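Local coordinates for uncharacterized protein RPA4178 (Rhodopseudomonas palustris, PDB 3LAG) that is of unknown function but has a cupin fold that binds a nickel ion through three histidines and can also bind calcium, at residues Thr20-Pro25 with Phe89-Leu94; Thr50-Asp55 with Gln76-Asn81. One frame throughout, in Å; residues are numbered along the deposited sequence.

Interaction 1: Thr20-Pro25 with Phe89-Leu94; sequences TEWRLP and FLEIEL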
loop_
_atom_site.group_PDB
_atom_site.type_symbol
_atom_site.label_atom_id
_atom_site.label_comp_id
_atom_site.label_asym_id
_atom_site.label_seq_id
_atom_site.Cartn_x
_atom_site.Cartn_y
_atom_site.Cartn_z
ATOM N N THR B 20 3.524 -6.063 5.165
ATOM C CA THR B 20 4.961 -6.312 5.166
ATOM C C THR B 20 5.639 -5.560 4.043
ATOM O O THR B 20 5.222 -5.640 2.886
ATOM C CB THR B 20 5.273 -7.809 4.979
ATOM O OG1 THR B 20 4.558 -8.566 5.961
ATOM C CG2 THR B 20 6.764 -8.091 5.125
ATOM N N GLU B 21 6.686 -4.828 4.398
ATOM C CA GLU B 21 7.548 -4.186 3.419
ATOM C C GLU B 21 8.652 -5.149 3.006
ATOM O O GLU B 21 9.406 -5.640 3.850
ATOM C CB GLU B 21 8.166 -2.922 4.013
ATOM C CG GLU B 21 9.112 -2.201 3.080
ATOM C CD GLU B 21 9.719 -0.982 3.740
ATOM O OE1 GLU B 21 9.501 -0.796 4.957
ATOM O OE2 GLU B 21 10.404 -0.204 3.047
ATOM N N TRP B 22 8.739 -5.413 1.703
ATOM C CA TRP B 22 9.778 -6.268 1.142
ATOM C C TRP B 22 10.801 -5.431 0.399
ATOM O O TRP B 22 10.446 -4.585 -0.419
ATOM C CB TRP B 22 9.175 -7.316 0.191
ATOM C CG TRP B 22 8.436 -8.385 0.928
ATOM C CD1 TRP B 22 7.094 -8.435 1.197
ATOM C CD2 TRP B 22 9.005 -9.553 1.527
ATOM N NE1 TRP B 22 6.793 -9.567 1.923
ATOM C CE2 TRP B 22 7.949 -10.274 2.130
ATOM C CE3 TRP B 22 10.306 -10.066 1.604
ATOM C CZ2 TRP B 22 8.157 -11.473 2.808
ATOM C CZ3 TRP B 22 10.510 -11.263 2.276
ATOM C CH2 TRP B 22 9.439 -11.954 2.867
ATOM N N ARG B 23 12.073 -5.667 0.703
ATOM C CA ARG B 23 13.173 -5.021 -0.003
ATOM C C ARG B 23 14.098 -6.099 -0.524
ATOM O O ARG B 23 14.638 -6.899 0.244
ATOM C CB ARG B 23 13.933 -4.073 0.927
ATOM C CG ARG B 23 13.149 -2.832 1.253
ATOM C CD ARG B 23 13.916 -1.888 2.170
ATOM N NE ARG B 23 13.220 -0.614 2.288
ATOM C CZ ARG B 23 13.429 0.434 1.498
ATOM N NH1 ARG B 23 14.331 0.386 0.527
ATOM N NH2 ARG B 23 12.740 1.546 1.692
ATOM N N LEU B 24 14.267 -6.127 -1.839
ATOM C CA LEU B 24 15.121 -7.119 -2.477
ATOM C C LEU B 24 16.307 -6.445 -3.138
ATOM O O LEU B 24 16.173 -5.817 -4.194
ATOM C CB LEU B 24 14.348 -7.939 -3.510
ATOM C CG LEU B 24 13.619 -9.168 -2.974
ATOM C CD1 LEU B 24 12.423 -8.776 -2.135
ATOM C CD2 LEU B 24 13.200 -10.044 -4.140
ATOM N N PRO B 25 17.485 -6.576 -2.518
ATOM C CA PRO B 25 18.709 -6.088 -3.164
ATOM C C PRO B 25 18.975 -6.845 -4.472
ATOM O O PRO B 25 18.468 -7.940 -4.676
ATOM C CB PRO B 25 19.796 -6.446 -2.146
ATOM C CG PRO B 25 19.090 -6.525 -0.842
ATOM C CD PRO B 25 17.743 -7.095 -1.163
ATOM N N PHE B 89 8.398 -3.352 -2.404
ATOM C CA PHE B 89 6.949 -3.404 -2.464
ATOM C C PHE B 89 6.396 -3.738 -1.095
ATOM O O PHE B 89 7.082 -4.348 -0.272
ATOM C CB PHE B 89 6.450 -4.422 -3.502
ATOM C CG PHE B 89 6.925 -5.824 -3.263
ATOM C CD1 PHE B 89 6.143 -6.737 -2.569
ATOM C CD2 PHE B 89 8.135 -6.254 -3.783
ATOM C CE1 PHE B 89 6.582 -8.038 -2.365
ATOM C CE2 PHE B 89 8.575 -7.557 -3.579
ATOM C CZ PHE B 89 7.791 -8.445 -2.871
ATOM N N LEU B 90 5.164 -3.314 -0.855
ATOM C CA LEU B 90 4.421 -3.733 0.319
ATOM C C LEU B 90 3.465 -4.841 -0.082
ATOM O O LEU B 90 2.897 -4.842 -1.176
ATOM C CB LEU B 90 3.662 -2.559 0.959
ATOM C CG LEU B 90 4.460 -1.713 1.965
ATOM C CD1 LEU B 90 5.737 -1.143 1.384
ATOM C CD2 LEU B 90 3.584 -0.599 2.534
ATOM N N GLU B 91 3.328 -5.812 0.802
ATOM C CA GLU B 91 2.369 -6.874 0.625
ATOM C C GLU B 91 1.383 -6.822 1.776
ATOM O O GLU B 91 1.766 -6.842 2.951
ATOM C CB GLU B 91 3.091 -8.195 0.623
ATOM C CG GLU B 91 2.456 -9.194 -0.283
ATOM C CD GLU B 91 3.420 -10.265 -0.684
ATOM O OE1 GLU B 91 3.859 -10.271 -1.856
ATOM O OE2 GLU B 91 3.746 -11.085 0.191
ATOM N N ILE B 92 0.108 -6.763 1.419
ATOM C CA ILE B 92 -0.967 -6.601 2.382
ATOM C C ILE B 92 -1.806 -7.876 2.369
ATOM O O ILE B 92 -2.487 -8.165 1.388
ATOM C CB ILE B 92 -1.831 -5.363 2.043
ATOM C CG1 ILE B 92 -0.966 -4.094 2.007
ATOM C CG2 ILE B 92 -2.956 -5.203 3.050
ATOM C CD1 ILE B 92 -0.437 -3.722 0.635
ATOM N N GLU B 93 -1.717 -8.651 3.446
ATOM C CA GLU B 93 -2.376 -9.944 3.543
ATOM C C GLU B 93 -3.600 -9.825 4.432
ATOM O O GLU B 93 -3.543 -9.221 5.501
ATOM C CB GLU B 93 -1.416 -10.975 4.132
ATOM C CG GLU B 93 -0.209 -11.262 3.274
ATOM C CD GLU B 93 0.734 -12.217 3.960
ATOM O OE1 GLU B 93 1.498 -11.760 4.840
ATOM O OE2 GLU B 93 0.707 -13.421 3.632
ATOM N N LEU B 94 -4.715 -10.411 3.985
ATOM C CA LEU B 94 -5.975 -10.340 4.734
ATOM C C LEU B 94 -6.186 -11.597 5.577
ATOM O O LEU B 94 -6.000 -12.725 5.086
ATOM C CB LEU B 94 -7.177 -10.143 3.802
ATOM C CG LEU B 94 -7.208 -8.831 3.016
ATOM C CD1 LEU B 94 -6.770 -7.671 3.913
ATOM C CD2 LEU B 94 -6.333 -8.907 1.756
HETATM O O HOH W 1 2.194 -9.224 4.802
HETATM O O HOH W 2 4.188 -10.525 2.696
#
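Thr20-Leu24 and Phe89-Leu94 pair as neighbouring antiparallel strands of the cupin beta-barrel, their short axes 4.7 Å apart at closest approach and their directions 146° apart. Backbone bonds fix the register. Thr20 and Glu91 exchange two, as do Trp22 and Phe89, and the shortest run from Glu91 N to Thr20 O and from Trp22 N to Phe89 O, both 2.8 Å. Between these hydrogen-bonded pairs sits the non-hydrogen-bonded pair Glu21-Leu90, where Leu90 CA leans on Thr20 O in a CA-H...O contact.

Apolar packing is concentrated on the face of Thr20, Trp22, Phe89 and Glu91. Here Trp22 CB lies over the Phe89 ring, 3.7 Å from its centroid, a CH-pi contact. The five-membered ring of Trp22 is nearly parallel to the phenyl (22°) but slid so far that they barely overlap. Phe89 CG stands between its own N and carbonyl carbon (chi1 58°), which brings the ring back under Trp22. Thr20 CG2 sits above one face of the indole, toward its rim. On the other face, in the modelled conformer, Glu21 CG touches Leu90 CD1 at 3.9 Å.

Polar links on the Trp22 face run through water. One water joins Thr20 OG1, Glu91 O and Glu93 OE1. A second lies in the indole plane at its edge, accepting from Trp22 NE1 at 2.9 Å and donating to Glu91 OE2 at 2.6 Å.

Interaction 2: Thr50-Asp55 with Gln76-Asn81; sequences TIVAPD and QHDVRN. With NI (nickel (II) ion), chain F.
The nickel site of the cupin barrel takes one of its three histidines from this contact, in which strand 76-80 pairs antiparallel with Thr50-Val52. His77 NE2 binds nickel at 2.1 Å, a water follows at 2.4 Å from the metal, and His33 and His35 supply the other histidine ligands. Two neighbours pack against the imidazole: Val79 CG2 lies over the centre of one face, 3.7 Å above the plane, while Ile51 CG2 approaches His77 ND1 obliquely and His77 CB at 3.8 Å. With CG between its own N and carbonyl carbon (chi1 61°), the histidine carries its ring toward the metal.

Backbone bonds set the register: Thr50 and Arg80 exchange two, as do Val52 and Asp78, with Val52 N to Asp78 O nearly straight (2.8 Å, 178°). On the face of Thr50, Val52, Asp78 and Arg80, Val52 CG2 rests on Arg80 CD at 3.7 Å. The arginine chain bends at chi3 (68°), bringing NH2 to the syn side of Asp78 OD2 at 3.0 Å, with OD2 close to the guanidinium plane, at its edge; Arg80 NE also forms a salt bridge to Glu82. A leucine in place of Arg80 would probably leave both carboxylates without this charged mate. Pro54 CG meets Gln76 NE2 at the exposed end.

Packed against the imidazole, Val79 and Ile51 probably limit its turning and so keep NE2 directed at the metal.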
loop_
_atom_site.group_PDB
_atom_site.type_symbol
_atom_site.label_atom_id
_atom_site.label_comp_id
_atom_site.label_asym_id
_atom_site.label_seq_id
_atom_site.Cartn_x
_atom_site.Cartn_y
_atom_site.Cartn_z
ATOM N N THR B 50 11.738 -11.047 -10.724
ATOM C CA THR B 50 11.744 -12.418 -11.203
ATOM C C THR B 50 10.853 -13.292 -10.320
ATOM O O THR B 50 10.972 -13.289 -9.091
ATOM C CB THR B 50 13.173 -12.961 -11.248
ATOM O OG1 THR B 50 13.936 -12.179 -12.178
ATOM C CG2 THR B 50 13.187 -14.415 -11.684
ATOM N N ILE B 51 9.939 -14.023 -10.958
ATOM C CA ILE B 51 9.075 -14.961 -10.261
ATOM C C ILE B 51 9.406 -16.354 -10.761
ATOM O O ILE B 51 9.369 -16.602 -11.972
ATOM C CB ILE B 51 7.583 -14.687 -10.545
ATOM C CG1 ILE B 51 7.236 -13.242 -10.164
ATOM C CG2 ILE B 51 6.712 -15.698 -9.804
ATOM C CD1 ILE B 51 5.781 -12.864 -10.381
ATOM N N VAL B 52 9.766 -17.249 -9.844
ATOM C CA VAL B 52 10.079 -18.626 -10.202
ATOM C C VAL B 52 8.907 -19.505 -9.800
ATOM O O VAL B 52 8.539 -19.584 -8.620
ATOM C CB VAL B 52 11.351 -19.143 -9.519
ATOM C CG1 VAL B 52 11.736 -20.518 -10.094
ATOM C CG2 VAL B 52 12.491 -18.140 -9.672
ATOM N N ALA B 53 8.288 -20.119 -10.805
ATOM C CA ALA B 53 7.134 -20.978 -10.595
ATOM C C ALA B 53 7.603 -22.315 -10.036
ATOM O O ALA B 53 8.792 -22.630 -10.095
ATOM C CB ALA B 53 6.389 -21.178 -11.913
ATOM N N PRO B 54 6.673 -23.111 -9.483
ATOM C CA PRO B 54 7.085 -24.415 -8.950
ATOM C C PRO B 54 7.811 -25.294 -9.978
ATOM O O PRO B 54 8.629 -26.116 -9.568
ATOM C CB PRO B 54 5.758 -25.054 -8.524
ATOM C CG PRO B 54 4.866 -23.896 -8.227
ATOM C CD PRO B 54 5.253 -22.823 -9.212
ATOM N N ASP B 55 7.539 -25.121 -11.271
ATOM C CA ASP B 55 8.193 -25.946 -12.289
ATOM C C ASP B 55 9.577 -25.436 -12.673
ATOM O O ASP B 55 10.228 -25.984 -13.564
ATOM C CB ASP B 55 7.309 -26.129 -13.538
ATOM C CG ASP B 55 7.250 -24.889 -14.412
ATOM O OD1 ASP B 55 7.712 -23.820 -13.974
ATOM O OD2 ASP B 55 6.736 -24.979 -15.543
ATOM N N GLN B 76 2.200 -19.953 -5.155
ATOM C CA GLN B 76 3.428 -20.608 -4.702
ATOM C C GLN B 76 4.547 -20.125 -5.600
ATOM O O GLN B 76 4.494 -20.307 -6.817
ATOM C CB GLN B 76 3.336 -22.136 -4.843
ATOM C CG GLN B 76 2.186 -22.798 -4.121
ATOM C CD GLN B 76 2.261 -24.318 -4.200
ATOM O OE1 GLN B 76 2.226 -25.005 -3.180
ATOM N NE2 GLN B 76 2.374 -24.845 -5.414
ATOM N N HIS B 77 5.572 -19.509 -5.024
ATOM C CA HIS B 77 6.622 -18.946 -5.859
ATOM C C HIS B 77 7.880 -18.620 -5.065
ATOM O O HIS B 77 7.840 -18.506 -3.836
ATOM C CB HIS B 77 6.115 -17.704 -6.644
ATOM C CG HIS B 77 5.661 -16.560 -5.782
ATOM N ND1 HIS B 77 4.952 -15.490 -6.291
ATOM C CD2 HIS B 77 5.812 -16.310 -4.459
ATOM C CE1 HIS B 77 4.688 -14.635 -5.322
ATOM N NE2 HIS B 77 5.208 -15.101 -4.203
ATOM N N ASP B 78 8.983 -18.466 -5.788
ATOM C CA ASP B 78 10.158 -17.768 -5.265
ATOM C C ASP B 78 10.214 -16.446 -6.008
ATOM O O ASP B 78 9.963 -16.412 -7.204
ATOM C CB ASP B 78 11.424 -18.575 -5.560
ATOM C CG ASP B 78 12.688 -17.954 -4.974
ATOM O OD1 ASP B 78 12.605 -17.096 -4.066
ATOM O OD2 ASP B 78 13.771 -18.389 -5.418
ATOM N N VAL B 79 10.521 -15.360 -5.314
ATOM C CA VAL B 79 10.646 -14.073 -5.969
ATOM C C VAL B 79 12.085 -13.601 -5.820
ATOM O O VAL B 79 12.662 -13.663 -4.735
ATOM C CB VAL B 79 9.638 -13.083 -5.397
ATOM C CG1 VAL B 79 10.008 -11.665 -5.759
ATOM C CG2 VAL B 79 8.235 -13.458 -5.892
ATOM N N ARG B 80 12.664 -13.163 -6.930
ATOM C CA ARG B 80 14.074 -12.818 -6.965
ATOM C C ARG B 80 14.318 -11.498 -7.652
ATOM O O ARG B 80 13.498 -11.033 -8.445
ATOM C CB ARG B 80 14.849 -13.893 -7.715
ATOM C CG ARG B 80 14.520 -15.292 -7.244
ATOM C CD ARG B 80 15.309 -16.334 -8.000
ATOM N NE ARG B 80 16.735 -16.300 -7.698
ATOM C CZ ARG B 80 17.330 -17.040 -6.764
ATOM N NH1 ARG B 80 18.640 -16.949 -6.576
ATOM N NH2 ARG B 80 16.623 -17.872 -6.015
ATOM N N ASN B 81 15.471 -10.910 -7.364
ATOM C CA ASN B 81 15.892 -9.711 -8.054
ATOM C C ASN B 81 17.136 -9.972 -8.895
ATOM O O ASN B 81 18.247 -10.075 -8.361
ATOM C CB ASN B 81 16.138 -8.587 -7.061
ATOM C CG ASN B 81 16.388 -7.266 -7.740
ATOM O OD1 ASN B 81 16.396 -7.174 -8.975
ATOM N ND2 ASN B 81 16.581 -6.225 -6.938
HETATM NI NI NI F . 5.113 -14.150 -2.305
HETATM O O HOH W 3 5.429 -12.897 -0.343
#

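How the interactions relate
Both contacts are antiparallel strand pairs of the one cupin barrel, with centres about 15 Å apart, and interaction 2 is nested within the chain loop closed by interaction 1. Interaction 1 is the deeper: its centre lies about 6 Å from the centre of the chain against about 10 Å, with five of seven touching residues buried; interaction 2 includes the exposed Pro54 and Gln76. They meet where Leu24 O probably accepts a hydrogen bond from Asn81 ND2 and Leu24 CD2 packs on Val79 O. Their chemistry differs with their place in the barrel: aromatic packing and water bridges mark 20-25 with 89-94, whereas 50-55 with 76-81 contributes a direct nickel ligand. The side chain of Glu91 also comes within about 4 Å of the nickel.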